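Long-range contacts in Orf11 (Staphylococcus phage P68, PDB 6O43), which is a potential phage lysin that probably breaks down the staphylococcal cell wall: residues W156-P161 / N176-G181; N117-V122 / Y168-N173; S104-Q109 / Y147-A152. All coordinates share one frame; numbering follows the deposited sequence.

In the fold
The chain is largely helical and contains no strand. Interaction 1 is buried, its centre about 9 Å from the centre of the chain. It joins helix 152-159 to the start of helix 177-187. Interactions 2 and 3 are surface contacts whose centres lie about 16 Å and 14 Å from that of interaction 1. Both touch it. Trp156 and Tyr160 pack on Phe121 of interaction 2, and Ala158 packs on Ile148 of interaction 3. Interactions 2 and 3 do not meet; their nearest atoms are about 7 Å apart. None of the three includes a residue of the triiodobenzene ligand pocket, which is formed by Trp39, Arg86, Gly87, Asp88 and Tyr89.

Interaction 1: residues W156-P161 / N176-G181; sequences WAAYYP and NPFLDG
Ala157 and Asn176 bring two helices together, with their CA atoms 5.2 Å apart. Ala157 sits in the last turn of helix 152-159. Asn176 is the N-cap of helix 177-187.

The Asn176 side chain can be followed outward. Its CB carries CG away from the backbone N (chi1 -173°), and this sends the amide across to the other helix. Asn176 CG meets Ala157 CB at 3.5 Å. At the tip the amide divides its work. Asn176 OD1 turns back to its own helix and accepts from Leu179 N at 3.0 Å. This capping bond is nearly straight, but the donor stands above the carbonyl plane. OD1 also rests against Ala157 CB. Asn176 ND2 reaches the other way and donates to Ala157 O at 3.2 Å. That bond is bent, with an N-H...O angle of 136°, and ND2 lies off the carbonyl plane. The residue four places after Ala157 is Pro161, which has no N-H to offer this carbonyl.

The Phe178 ring completes the seam. Phe178 CD2 lies 3.5 Å from Ala157 CB, and Phe178 CE2 lies 3.8 Å from Ala158 CB. Ala158 N sits at the ring edge. Helix 3-11 covers the same region, with Ile7 on Asn176 and Phe10 on Phe178.

One buried amide thus serves two helix ends. Its oxygen caps the start of helix 177-187, and its nitrogen gives a bent bond to a carbonyl in the last turn of helix 152-159. The small side chains of Ala157 and Ala158 are consistent with the close approach.

Interaction 2: residues N117-V122 / Y168-N173; sequences NIVHFV and YNKVQN
Phe121 packs on Tyr168 and Asn169, where helix 166-169 ends in an Asx turn built on Asn169. The two chain pieces run antiparallel, and no direct hydrogen bond joins them.

The tight part is the Phe121 ring. One face lies over the backbone of the other segment, and Tyr168 O stands 3.7 Å above its plane, toward the rim. Phe121 CE2 reaches Asn169 CA, also at 3.7 Å. CE1 meets Tyr168 CB, with the two side chains crossing at about a right angle. Phe121 CG is tucked between its own backbone N and carbonyl carbon (chi1 67°), and this lays the ring over the helix end. Val122 CG2 sits over the opposite face, toward its rim. Trp156 and Tyr160 also pack on this ring. Next to it, Val119 sets CG2 3.6 Å from Asn169 O.

The solvent end rests on one methyl, Val171 CG2, against the exposed Asn117 side chain. The touch is locally close, with Asn117 CB 3.2 Å from Val171 CG2. Water 1 lies between the backbones, 2.8 Å from Asn117 O and 2.7 Å from Asn169 O. Lys170 leans its CB and CG on Val119, while its NZ turns to Ser167 O.

The Asn169 amide fixes the turn. OD1 accepts from Val171 N and Gln172 N, both in its carbonyl plane. ND2 bonds Gly163 O. Asn169 ND2 also donates to Gln172 O at 2.9 Å, with that oxygen 3° out of the amide plane.

Interaction 3: residues S104-Q109 / Y147-A152; sequences SKQAGQ and YIPLTA
The extended backbone at Gly108 and Gln109 passes close beside Pro149, with the Gln109 and Pro149 CA atoms 5.1 Å apart. Gly108 has no side chain, which leaves room for Pro149 CB 4.1 Å from Gly108 CA. Gln109 O points at the proline and receives a CA-H...O contact from Pro149 CA at 3.3 Å. Water 2 donates to Gln109 O at 2.6 Å and to Pro149 O at 2.9 Å.

Among the side chains, Gln106 does most of the reaching. Its chain is extended beyond CG and brings the amide over Pro149 and Leu150. Gln106 NE2 lies 3.9 Å from Pro149 CG and 3.7 Å from Leu150 CD1. OE1 is near both Leu150 methyls. These are contacts of a polar group with apolar carbons. The polar bond of NE2 goes to Arg145 O, just before 147-152. Phe134 of helix 124-136 also packs on Pro149.

The contact joins the loop after helix 89-104 to the turn that leads into helix 152-159. No direct conventional hydrogen bond links the two segments. The backbones share a weak CA-H...O contact and a water, and van der Waals packing of Gln106 and Pro149 makes up much of the rest. The Gln106 amide ties the loop to the residues before the turn.

Interaction 1: residues W156-P161 / N176-G181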
loop_
_atom_site.group_PDB
_atom_site.type_symbol
_atom_site.label_atom_id
_atom_site.label_comp_id
_atom_site.label_asym_id
_atom_site.label_seq_id
_atom_site.Cartn_x
_atom_site.Cartn_y
_atom_site.Cartn_z
ATOM N N TRP A 156 -7.092 -7.562 -7.851
ATOM C CA TRP A 156 -8.345 -7.987 -7.235
ATOM C C TRP A 156 -8.728 -7.076 -6.076
ATOM O O TRP A 156 -9.895 -6.691 -5.940
ATOM C CB TRP A 156 -8.231 -9.434 -6.757
ATOM C CG TRP A 156 -7.987 -10.423 -7.850
ATOM C CD1 TRP A 156 -8.384 -10.329 -9.157
ATOM C CD2 TRP A 156 -7.283 -11.663 -7.734
ATOM N NE1 TRP A 156 -7.973 -11.439 -9.856
ATOM C CE2 TRP A 156 -7.295 -12.273 -9.006
ATOM C CE3 TRP A 156 -6.648 -12.322 -6.675
ATOM C CZ2 TRP A 156 -6.691 -13.503 -9.247
ATOM C CZ3 TRP A 156 -6.051 -13.546 -6.919
ATOM C CH2 TRP A 156 -6.076 -14.123 -8.195
ATOM N N ALA A 157 -7.759 -6.722 -5.228
ATOM C CA ALA A 157 -8.061 -5.868 -4.083
ATOM C C ALA A 157 -8.615 -4.522 -4.528
ATOM O O ALA A 157 -9.522 -3.975 -3.890
ATOM C CB ALA A 157 -6.812 -5.668 -3.222
ATOM N N ALA A 158 -8.088 -3.974 -5.622
ATOM C CA ALA A 158 -8.517 -2.653 -6.071
ATOM C C ALA A 158 -9.828 -2.705 -6.849
ATOM O O ALA A 158 -10.669 -1.809 -6.710
ATOM C CB ALA A 158 -7.424 -2.013 -6.930
ATOM N N TYR A 159 -10.026 -3.748 -7.662
ATOM C CA TYR A 159 -11.075 -3.752 -8.675
ATOM C C TYR A 159 -12.048 -4.923 -8.604
ATOM O O TYR A 159 -13.083 -4.874 -9.280
ATOM C CB TYR A 159 -10.448 -3.741 -10.078
ATOM C CG TYR A 159 -9.761 -2.446 -10.446
ATOM C CD1 TYR A 159 -10.382 -1.218 -10.233
ATOM C CD2 TYR A 159 -8.491 -2.452 -11.010
ATOM C CE1 TYR A 159 -9.756 -0.030 -10.580
ATOM C CE2 TYR A 159 -7.860 -1.275 -11.360
ATOM C CZ TYR A 159 -8.494 -0.070 -11.146
ATOM O OH TYR A 159 -7.861 1.102 -11.494
ATOM N N TYR A 160 -11.755 -5.972 -7.843
ATOM C CA TYR A 160 -12.651 -7.120 -7.757
ATOM C C TYR A 160 -12.350 -7.890 -6.478
ATOM O O TYR A 160 -11.801 -8.999 -6.530
ATOM C CB TYR A 160 -12.506 -8.019 -8.989
ATOM C CG TYR A 160 -13.561 -9.104 -9.091
ATOM C CD1 TYR A 160 -14.891 -8.788 -9.342
ATOM C CD2 TYR A 160 -13.223 -10.445 -8.950
ATOM C CE1 TYR A 160 -15.855 -9.778 -9.442
ATOM C CE2 TYR A 160 -14.180 -11.438 -9.046
ATOM C CZ TYR A 160 -15.492 -11.097 -9.292
ATOM O OH TYR A 160 -16.444 -12.081 -9.388
ATOM N N PRO A 161 -12.686 -7.322 -5.315
ATOM C CA PRO A 161 -12.264 -7.928 -4.042
ATOM C C PRO A 161 -12.745 -9.354 -3.835
ATOM O O PRO A 161 -12.129 -10.081 -3.047
ATOM C CB PRO A 161 -12.858 -6.976 -2.992
ATOM C CG PRO A 161 -12.963 -5.660 -3.699
ATOM C CD PRO A 161 -13.336 -6.014 -5.117
ATOM N N ASN A 176 -6.676 -7.664 1.771
ATOM C CA ASN A 176 -6.822 -6.470 0.946
ATOM C C ASN A 176 -6.036 -5.329 1.578
ATOM O O ASN A 176 -6.499 -4.726 2.561
ATOM C CB ASN A 176 -8.296 -6.087 0.785
ATOM C CG ASN A 176 -8.500 -4.955 -0.211
ATOM O OD1 ASN A 176 -7.634 -4.092 -0.376
ATOM N ND2 ASN A 176 -9.646 -4.957 -0.884
ATOM N N PRO A 177 -4.849 -4.996 1.064
ATOM C CA PRO A 177 -4.070 -3.911 1.682
ATOM C C PRO A 177 -4.732 -2.551 1.549
ATOM O O PRO A 177 -4.570 -1.709 2.439
ATOM C CB PRO A 177 -2.731 -3.966 0.932
ATOM C CG PRO A 177 -3.071 -4.599 -0.399
ATOM C CD PRO A 177 -4.165 -5.589 -0.099
ATOM N N PHE A 178 -5.481 -2.317 0.469
ATOM C CA PHE A 178 -6.107 -1.015 0.276
ATOM C C PHE A 178 -7.242 -0.794 1.268
ATOM O O PHE A 178 -7.361 0.290 1.853
ATOM C CB PHE A 178 -6.611 -0.879 -1.159
ATOM C CG PHE A 178 -5.600 -1.281 -2.196
ATOM C CD1 PHE A 178 -4.356 -0.670 -2.241
ATOM C CD2 PHE A 178 -5.896 -2.261 -3.132
ATOM C CE1 PHE A 178 -3.421 -1.035 -3.194
ATOM C CE2 PHE A 178 -4.966 -2.631 -4.091
ATOM C CZ PHE A 178 -3.726 -2.016 -4.122
ATOM N N LEU A 179 -8.086 -1.806 1.474
ATOM C CA LEU A 179 -9.156 -1.677 2.458
ATOM C C LEU A 179 -8.593 -1.579 3.870
ATOM O O LEU A 179 -8.994 -0.708 4.651
ATOM C CB LEU A 179 -10.126 -2.852 2.344
ATOM C CG LEU A 179 -11.307 -2.819 3.320
ATOM C CD1 LEU A 179 -12.100 -1.533 3.155
ATOM C CD2 LEU A 179 -12.206 -4.034 3.137
ATOM N N ASP A 180 -7.666 -2.472 4.220
ATOM C CA ASP A 180 -7.058 -2.418 5.546
ATOM C C ASP A 180 -6.371 -1.079 5.786
ATOM O O ASP A 180 -6.454 -0.516 6.884
ATOM C CB ASP A 180 -6.068 -3.571 5.713
ATOM C CG ASP A 180 -6.750 -4.925 5.738
ATOM O OD1 ASP A 180 -7.997 -4.965 5.688
ATOM O OD2 ASP A 180 -6.041 -5.951 5.812
ATOM N N GLY A 181 -5.675 -0.561 4.771
ATOM C CA GLY A 181 -5.029 0.732 4.920
ATOM C C GLY A 181 -6.024 1.845 5.181
ATOM O O GLY A 181 -5.833 2.671 6.079
#

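Interaction 2: residues N117-V122 / Y168-N173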
loop_
_atom_site.group_PDB
_atom_site.type_symbol
_atom_site.label_atom_id
_atom_site.label_comp_id
_atom_site.label_asym_id
_atom_site.label_seq_id
_atom_site.Cartn_x
_atom_site.Cartn_y
_atom_site.Cartn_z
ATOM N N ASN A 117 -0.869 -19.561 -10.701
ATOM C CA ASN A 117 -1.983 -20.477 -10.429
ATOM C C ASN A 117 -3.152 -20.001 -11.294
ATOM O O ASN A 117 -4.094 -19.364 -10.817
ATOM C CB ASN A 117 -2.347 -20.518 -8.945
ATOM C CG ASN A 117 -1.626 -21.623 -8.199
ATOM O OD1 ASN A 117 -1.863 -22.807 -8.439
ATOM N ND2 ASN A 117 -0.748 -21.240 -7.282
ATOM N N ILE A 118 -3.084 -20.330 -12.581
ATOM C CA ILE A 118 -3.952 -19.718 -13.582
ATOM C C ILE A 118 -5.387 -20.181 -13.353
ATOM O O ILE A 118 -5.718 -21.352 -13.559
ATOM C CB ILE A 118 -3.480 -20.048 -15.001
ATOM C CG1 ILE A 118 -2.048 -19.551 -15.197
ATOM C CG2 ILE A 118 -4.420 -19.431 -16.030
ATOM C CD1 ILE A 118 -1.443 -19.940 -16.536
ATOM N N VAL A 119 -6.247 -19.252 -12.938
ATOM C CA VAL A 119 -7.689 -19.463 -12.902
ATOM C C VAL A 119 -8.330 -18.203 -13.472
ATOM O O VAL A 119 -8.280 -17.140 -12.841
ATOM C CB VAL A 119 -8.221 -19.746 -11.491
ATOM C CG1 VAL A 119 -9.735 -19.939 -11.532
ATOM C CG2 VAL A 119 -7.540 -20.967 -10.896
ATOM N N HIS A 120 -8.916 -18.315 -14.662
ATOM C CA HIS A 120 -9.626 -17.202 -15.282
ATOM C C HIS A 120 -11.042 -17.171 -14.725
ATOM O O HIS A 120 -11.847 -18.064 -15.011
ATOM C CB HIS A 120 -9.635 -17.343 -16.803
ATOM C CG HIS A 120 -8.273 -17.488 -17.407
ATOM N ND1 HIS A 120 -7.350 -16.462 -17.416
ATOM C CD2 HIS A 120 -7.678 -18.534 -18.028
ATOM C CE1 HIS A 120 -6.243 -16.874 -18.009
ATOM N NE2 HIS A 120 -6.418 -18.126 -18.393
ATOM N N PHE A 121 -11.351 -16.147 -13.930
ATOM C CA PHE A 121 -12.668 -16.051 -13.312
ATOM C C PHE A 121 -13.238 -14.642 -13.234
ATOM O O PHE A 121 -14.435 -14.511 -12.970
ATOM C CB PHE A 121 -12.632 -16.634 -11.892
ATOM C CG PHE A 121 -11.797 -15.833 -10.932
ATOM C CD1 PHE A 121 -12.355 -14.789 -10.208
ATOM C CD2 PHE A 121 -10.453 -16.120 -10.755
ATOM C CE1 PHE A 121 -11.587 -14.043 -9.322
ATOM C CE2 PHE A 121 -9.679 -15.381 -9.872
ATOM C CZ PHE A 121 -10.247 -14.342 -9.154
ATOM N N VAL A 122 -12.447 -13.594 -13.426
ATOM C CA VAL A 122 -12.996 -12.242 -13.274
ATOM C C VAL A 122 -13.910 -11.935 -14.457
ATOM O O VAL A 122 -13.488 -12.076 -15.619
ATOM C CB VAL A 122 -11.872 -11.214 -13.162
ATOM C CG1 VAL A 122 -12.457 -9.817 -13.000
ATOM C CG2 VAL A 122 -10.967 -11.549 -11.979
ATOM N N TYR A 168 -13.035 -18.087 -4.999
ATOM C CA TYR A 168 -12.967 -17.549 -6.353
ATOM C C TYR A 168 -11.634 -17.852 -7.031
ATOM O O TYR A 168 -11.610 -18.451 -8.110
ATOM C CB TYR A 168 -13.232 -16.037 -6.330
ATOM C CG TYR A 168 -14.696 -15.688 -6.185
ATOM C CD1 TYR A 168 -15.321 -15.730 -4.945
ATOM C CD2 TYR A 168 -15.457 -15.326 -7.292
ATOM C CE1 TYR A 168 -16.661 -15.416 -4.809
ATOM C CE2 TYR A 168 -16.796 -15.009 -7.166
ATOM C CZ TYR A 168 -17.393 -15.057 -5.922
ATOM O OH TYR A 168 -18.727 -14.743 -5.795
ATOM N N ASN A 169 -10.519 -17.447 -6.420
ATOM C CA ASN A 169 -9.216 -17.656 -7.041
ATOM C C ASN A 169 -8.715 -19.091 -6.915
ATOM O O ASN A 169 -7.763 -19.460 -7.614
ATOM C CB ASN A 169 -8.181 -16.691 -6.451
ATOM C CG ASN A 169 -7.835 -17.004 -5.003
ATOM O OD1 ASN A 169 -7.338 -18.087 -4.691
ATOM N ND2 ASN A 169 -8.074 -16.043 -4.114
ATOM N N LYS A 170 -9.317 -19.899 -6.043
ATOM C CA LYS A 170 -9.060 -21.333 -5.926
ATOM C C LYS A 170 -7.674 -21.661 -5.385
ATOM O O LYS A 170 -7.242 -22.817 -5.482
ATOM C CB LYS A 170 -9.253 -22.049 -7.266
ATOM C CG LYS A 170 -10.604 -21.807 -7.919
ATOM C CD LYS A 170 -11.750 -22.168 -6.988
ATOM C CE LYS A 170 -13.038 -22.397 -7.768
ATOM N NZ LYS A 170 -14.181 -22.731 -6.872
ATOM N N VAL A 171 -6.961 -20.686 -4.817
ATOM C CA VAL A 171 -5.637 -20.908 -4.254
ATOM C C VAL A 171 -5.607 -20.653 -2.753
ATOM O O VAL A 171 -5.029 -21.441 -1.997
ATOM C CB VAL A 171 -4.573 -20.048 -4.966
ATOM C CG1 VAL A 171 -3.297 -19.998 -4.138
ATOM C CG2 VAL A 171 -4.287 -20.603 -6.350
ATOM N N GLN A 172 -6.228 -19.565 -2.299
ATOM C CA GLN A 172 -6.199 -19.197 -0.888
ATOM C C GLN A 172 -6.835 -17.831 -0.674
ATOM O O GLN A 172 -7.084 -17.097 -1.636
ATOM C CB GLN A 172 -4.763 -19.178 -0.368
ATOM C CG GLN A 172 -3.916 -18.086 -0.998
ATOM C CD GLN A 172 -2.579 -17.915 -0.312
ATOM O OE1 GLN A 172 -1.785 -18.853 -0.229
ATOM N NE2 GLN A 172 -2.321 -16.713 0.189
ATOM N N ASN A 173 -7.090 -17.477 0.583
ATOM C CA ASN A 173 -7.620 -16.162 0.913
ATOM C C ASN A 173 -6.475 -15.158 0.994
ATOM O O ASN A 173 -5.520 -15.357 1.754
ATOM C CB ASN A 173 -8.391 -16.209 2.231
ATOM C CG ASN A 173 -9.626 -17.084 2.153
ATOM O OD1 ASN A 173 -10.379 -17.030 1.180
ATOM N ND2 ASN A 173 -9.837 -17.904 3.177
HETATM O O HOH W 1 -5.633 -18.314 -8.782
#

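Interaction 3: residues S104-Q109 / Y147-A152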
loop_
_atom_site.group_PDB
_atom_site.type_symbol
_atom_site.label_atom_id
_atom_site.label_comp_id
_atom_site.label_asym_id
_atom_site.label_seq_id
_atom_site.Cartn_x
_atom_site.Cartn_y
_atom_site.Cartn_z
ATOM N N SER A 104 5.155 3.973 -8.331
ATOM C CA SER A 104 3.957 4.799 -8.451
ATOM C C SER A 104 3.889 5.536 -9.782
ATOM O O SER A 104 2.817 6.039 -10.138
ATOM C CB SER A 104 3.881 5.813 -7.305
ATOM O OG SER A 104 4.725 6.925 -7.550
ATOM N N LYS A 105 4.998 5.617 -10.522
ATOM C CA LYS A 105 5.022 6.251 -11.838
ATOM C C LYS A 105 5.178 5.246 -12.976
ATOM O O LYS A 105 5.445 5.648 -14.112
ATOM C CB LYS A 105 6.154 7.278 -11.913
ATOM C CG LYS A 105 6.271 8.214 -10.721
ATOM C CD LYS A 105 7.452 9.148 -10.921
ATOM C CE LYS A 105 8.005 9.660 -9.604
ATOM N NZ LYS A 105 9.277 10.416 -9.799
ATOM N N GLN A 106 5.039 3.953 -12.700
ATOM C CA GLN A 106 5.310 2.942 -13.715
ATOM C C GLN A 106 4.161 2.844 -14.714
ATOM O O GLN A 106 2.995 3.086 -14.388
ATOM C CB GLN A 106 5.543 1.576 -13.064
ATOM C CG GLN A 106 4.297 0.976 -12.438
ATOM C CD GLN A 106 4.599 -0.221 -11.558
ATOM O OE1 GLN A 106 5.598 -0.912 -11.753
ATOM N NE2 GLN A 106 3.736 -0.465 -10.574
ATOM N N ALA A 107 4.506 2.501 -15.949
ATOM C CA ALA A 107 3.494 2.065 -16.895
ATOM C C ALA A 107 2.960 0.698 -16.479
ATOM O O ALA A 107 3.591 -0.036 -15.714
ATOM C CB ALA A 107 4.070 2.002 -18.309
ATOM N N GLY A 108 1.783 0.356 -16.976
ATOM C CA GLY A 108 1.248 -0.961 -16.710
ATOM C C GLY A 108 -0.242 -1.035 -16.970
ATOM O O GLY A 108 -0.858 -0.105 -17.489
ATOM N N GLN A 109 -0.793 -2.187 -16.610
ATOM C CA GLN A 109 -2.211 -2.487 -16.725
ATOM C C GLN A 109 -2.548 -3.518 -15.664
ATOM O O GLN A 109 -1.651 -4.210 -15.166
ATOM C CB GLN A 109 -2.561 -3.019 -18.126
ATOM C CG GLN A 109 -1.988 -4.404 -18.422
ATOM C CD GLN A 109 -2.066 -4.772 -19.898
ATOM O OE1 GLN A 109 -2.000 -3.900 -20.768
ATOM N NE2 GLN A 109 -2.204 -6.064 -20.186
ATOM N N TYR A 147 1.014 -0.524 -7.136
ATOM C CA TYR A 147 0.783 -1.928 -6.809
ATOM C C TYR A 147 -0.025 -2.698 -7.846
ATOM O O TYR A 147 0.277 -3.865 -8.103
ATOM C CB TYR A 147 0.090 -2.033 -5.448
ATOM C CG TYR A 147 0.971 -1.622 -4.284
ATOM C CD1 TYR A 147 1.964 -2.470 -3.810
ATOM C CD2 TYR A 147 0.809 -0.392 -3.660
ATOM C CE1 TYR A 147 2.775 -2.106 -2.744
ATOM C CE2 TYR A 147 1.615 -0.018 -2.590
ATOM C CZ TYR A 147 2.596 -0.882 -2.137
ATOM O OH TYR A 147 3.394 -0.512 -1.080
ATOM N N ILE A 148 -1.039 -2.083 -8.460
ATOM C CA ILE A 148 -2.003 -2.852 -9.258
ATOM C C ILE A 148 -1.345 -3.656 -10.377
ATOM O O ILE A 148 -1.673 -4.847 -10.527
ATOM C CB ILE A 148 -3.115 -1.926 -9.778
ATOM C CG1 ILE A 148 -4.121 -1.625 -8.659
ATOM C CG2 ILE A 148 -3.814 -2.549 -10.984
ATOM C CD1 ILE A 148 -4.913 -0.366 -8.869
ATOM N N PRO A 149 -0.447 -3.095 -11.192
ATOM C CA PRO A 149 0.065 -3.859 -12.345
ATOM C C PRO A 149 0.848 -5.102 -11.968
ATOM O O PRO A 149 0.940 -6.025 -12.787
ATOM C CB PRO A 149 0.964 -2.850 -13.074
ATOM C CG PRO A 149 0.568 -1.509 -12.545
ATOM C CD PRO A 149 0.100 -1.730 -11.144
ATOM N N LEU A 150 1.397 -5.170 -10.753
ATOM C CA LEU A 150 2.474 -6.107 -10.458
ATOM C C LEU A 150 2.010 -7.460 -9.930
ATOM O O LEU A 150 2.746 -8.443 -10.077
ATOM C CB LEU A 150 3.442 -5.474 -9.456
ATOM C CG LEU A 150 4.170 -4.260 -10.032
ATOM C CD1 LEU A 150 5.036 -3.588 -8.983
ATOM C CD2 LEU A 150 5.004 -4.686 -11.232
ATOM N N THR A 151 0.833 -7.546 -9.320
ATOM C CA THR A 151 0.327 -8.814 -8.817
ATOM C C THR A 151 -1.172 -8.884 -9.055
ATOM O O THR A 151 -1.862 -7.860 -9.069
ATOM C CB THR A 151 0.617 -9.008 -7.322
ATOM O OG1 THR A 151 -0.110 -8.033 -6.564
ATOM C CG2 THR A 151 2.106 -8.860 -7.033
ATOM N N ALA A 152 -1.667 -10.107 -9.251
ATOM C CA ALA A 152 -3.104 -10.299 -9.408
ATOM C C ALA A 152 -3.846 -9.955 -8.124
ATOM O O ALA A 152 -4.962 -9.424 -8.168
ATOM C CB ALA A 152 -3.402 -11.738 -9.837
HETATM O O HOH W 2 -0.157 -6.365 -15.502
#